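Local coordinates for protein dITP/XTP pyrophosphatase (PDB 6WWD) that probably hydrolyses non-canonical purine nucleoside triphosphates such as XTP, dITP and ITP to their monophosphates and diphosphate, clearing them from the nucleotide pool, at residues A119-A124 / G139-S144. Numbering follows the deposited sequence.
Sequences AAFVSA and GRWKGS
Over one face of the Arg140 guanidinium sits a methyl of Val122: CG2 lies 3.5 Å from NH1, offset toward the rim of the group. The arginine chain, extended from CG to NE, runs beside the valine; CG1 stands anti to the Val122 backbone N (chi1 -178°), which leaves CG2 anti to the carbonyl carbon and beside the arginine chain. The charge is held by a salt bridge from NE to Glu138. On the other side of the sheet, the Phe121 ring receives CE3 of Trp141 at its edge, near the ring plane, with CD2 of Phe121 4.0 Å from CE3. The indole meets Phe121 CD2 obliquely, and both side chains point the same way from the strands. On this face Phe161 meets both rings, Asp158 touches Phe121, and Ser123 OG bonds to OG of Ser73, which like Asp158 is predicted to bind substrate.

These pairs alternate along an antiparallel beta hairpin of strands 118-128 and 134-145 in the central mixed sheet of this HAM1-family enzyme. The register rests on three hydrogen-bonded pairs, Ala119 with Gly143, Phe121 with Trp141 and Ser123 with Gly139, between which alternate the non-hydrogen-bonded pairs Ala120 with Lys142 and Val122 with Arg140. Within the Phe121 pair, Trp141 N reaches Phe121 O at 2.8 Å and 171°, whereas the return bond from Phe121 N to Trp141 O is longer, 3.2 Å, and more bent, 138°. Trp141 O also receives a CA-H contact from Ala120 CA at 3.2 Å. At the glycine end, Ser123 N binds Gly139 O at 2.9 Å. Strand 67-77 pairs with the far edge of 118-128, while Gly139, Arg140 and Trp141 form an antiparallel ladder with a strand of the second subunit, continuing the sheet across that interface.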
loop_
_atom_site.group_PDB
_atom_site.type_symbol
_atom_site.label_atom_id
_atom_site.label_comp_id
_atom_site.label_asym_id
_atom_site.label_seq_id
_atom_site.Cartn_x
_atom_site.Cartn_y
_atom_site.Cartn_z
ATOM N N ALA D 119 -3.692 14.152 -6.102
ATOM C CA ALA D 119 -2.255 13.989 -6.276
ATOM C C ALA D 119 -1.521 14.816 -5.223
ATOM O O ALA D 119 -2.113 15.655 -4.550
ATOM C CB ALA D 119 -1.814 14.412 -7.684
ATOM N N ALA D 120 -0.202 14.626 -5.152
ATOM C CA ALA D 120 0.660 15.409 -4.270
ATOM C C ALA D 120 2.058 15.532 -4.869
ATOM O O ALA D 120 2.577 14.575 -5.449
ATOM C CB ALA D 120 0.760 14.773 -2.879
ATOM N N PHE D 121 2.667 16.709 -4.721
ATOM C CA PHE D 121 4.110 16.815 -4.870
ATOM C C PHE D 121 4.750 16.331 -3.572
ATOM O O PHE D 121 4.332 16.726 -2.482
ATOM C CB PHE D 121 4.531 18.249 -5.172
ATOM C CG PHE D 121 4.498 18.619 -6.639
ATOM C CD1 PHE D 121 5.050 17.793 -7.604
ATOM C CD2 PHE D 121 3.952 19.837 -7.042
ATOM C CE1 PHE D 121 5.030 18.172 -8.956
ATOM C CE2 PHE D 121 3.916 20.220 -8.389
ATOM C CZ PHE D 121 4.458 19.392 -9.343
ATOM N N VAL D 122 5.735 15.451 -3.685
ATOM C CA VAL D 122 6.367 14.819 -2.532
ATOM C C VAL D 122 7.855 15.083 -2.602
ATOM O O VAL D 122 8.465 14.987 -3.671
ATOM C CB VAL D 122 6.120 13.297 -2.480
ATOM C CG1 VAL D 122 6.752 12.707 -1.229
ATOM C CG2 VAL D 122 4.648 12.982 -2.535
ATOM N N SER D 123 8.452 15.366 -1.454
ATOM C CA SER D 123 9.886 15.565 -1.369
ATOM C C SER D 123 10.380 14.837 -0.124
ATOM O O SER D 123 9.867 15.072 0.976
ATOM C CB SER D 123 10.210 17.052 -1.329
ATOM O OG SER D 123 11.584 17.264 -1.237
ATOM N N ALA D 124 11.296 13.889 -0.310
ATOM C CA ALA D 124 11.848 13.105 0.786
ATOM C C ALA D 124 13.344 13.350 0.929
ATOM O O ALA D 124 14.057 13.532 -0.065
ATOM C CB ALA D 124 11.584 11.608 0.594
ATOM N N GLY D 139 7.835 15.452 2.855
ATOM C CA GLY D 139 6.759 16.428 2.825
ATOM C C GLY D 139 5.879 16.174 1.618
ATOM O O GLY D 139 6.377 15.817 0.546
ATOM N N ARG D 140 4.571 16.370 1.793
ATOM C CA ARG D 140 3.578 16.203 0.730
ATOM C C ARG D 140 2.733 17.459 0.623
ATOM O O ARG D 140 2.135 17.885 1.616
ATOM C CB ARG D 140 2.641 15.016 0.994
ATOM C CG ARG D 140 3.356 13.715 0.986
ATOM C CD ARG D 140 2.422 12.494 0.951
ATOM N NE ARG D 140 3.292 11.333 0.886
ATOM C CZ ARG D 140 3.331 10.463 -0.110
ATOM N NH1 ARG D 140 2.484 10.562 -1.141
ATOM N NH2 ARG D 140 4.204 9.466 -0.043
ATOM N N TRP D 141 2.677 18.032 -0.571
ATOM C CA TRP D 141 1.831 19.188 -0.875
ATOM C C TRP D 141 0.603 18.671 -1.612
ATOM O O TRP D 141 0.702 18.271 -2.771
ATOM C CB TRP D 141 2.611 20.185 -1.728
ATOM C CG TRP D 141 1.966 21.540 -2.005
ATOM C CD1 TRP D 141 0.971 22.141 -1.311
ATOM C CD2 TRP D 141 2.329 22.451 -3.059
ATOM N NE1 TRP D 141 0.670 23.367 -1.874
ATOM C CE2 TRP D 141 1.500 23.579 -2.944
ATOM C CE3 TRP D 141 3.261 22.403 -4.104
ATOM C CZ2 TRP D 141 1.583 24.665 -3.824
ATOM C CZ3 TRP D 141 3.346 23.492 -4.982
ATOM C CH2 TRP D 141 2.513 24.598 -4.833
ATOM N N LYS D 142 -0.552 18.677 -0.949
ATOM C CA LYS D 142 -1.720 18.001 -1.505
ATOM C C LYS D 142 -2.373 18.847 -2.592
ATOM O O LYS D 142 -2.451 20.079 -2.492
ATOM C CB LYS D 142 -2.737 17.679 -0.405
ATOM C CG LYS D 142 -2.167 16.806 0.726
ATOM C CD LYS D 142 -1.690 15.468 0.153
ATOM C CE LYS D 142 -1.994 14.288 1.068
ATOM N NZ LYS D 142 -3.155 13.515 0.557
ATOM N N GLY D 143 -2.857 18.170 -3.631
ATOM C CA GLY D 143 -3.583 18.827 -4.697
ATOM C C GLY D 143 -4.282 17.842 -5.606
ATOM O O GLY D 143 -4.802 16.814 -5.149
ATOM N N SER D 144 -4.343 18.167 -6.891
ATOM C CA SER D 144 -4.965 17.297 -7.879
ATOM C C SER D 144 -4.394 17.647 -9.250
ATOM O O SER D 144 -3.698 18.654 -9.419
ATOM C CB SER D 144 -6.498 17.420 -7.853
ATOM O OG SER D 144 -6.894 18.750 -8.104
HETATM O O HOH W 1 -3.422 13.388 -2.631
#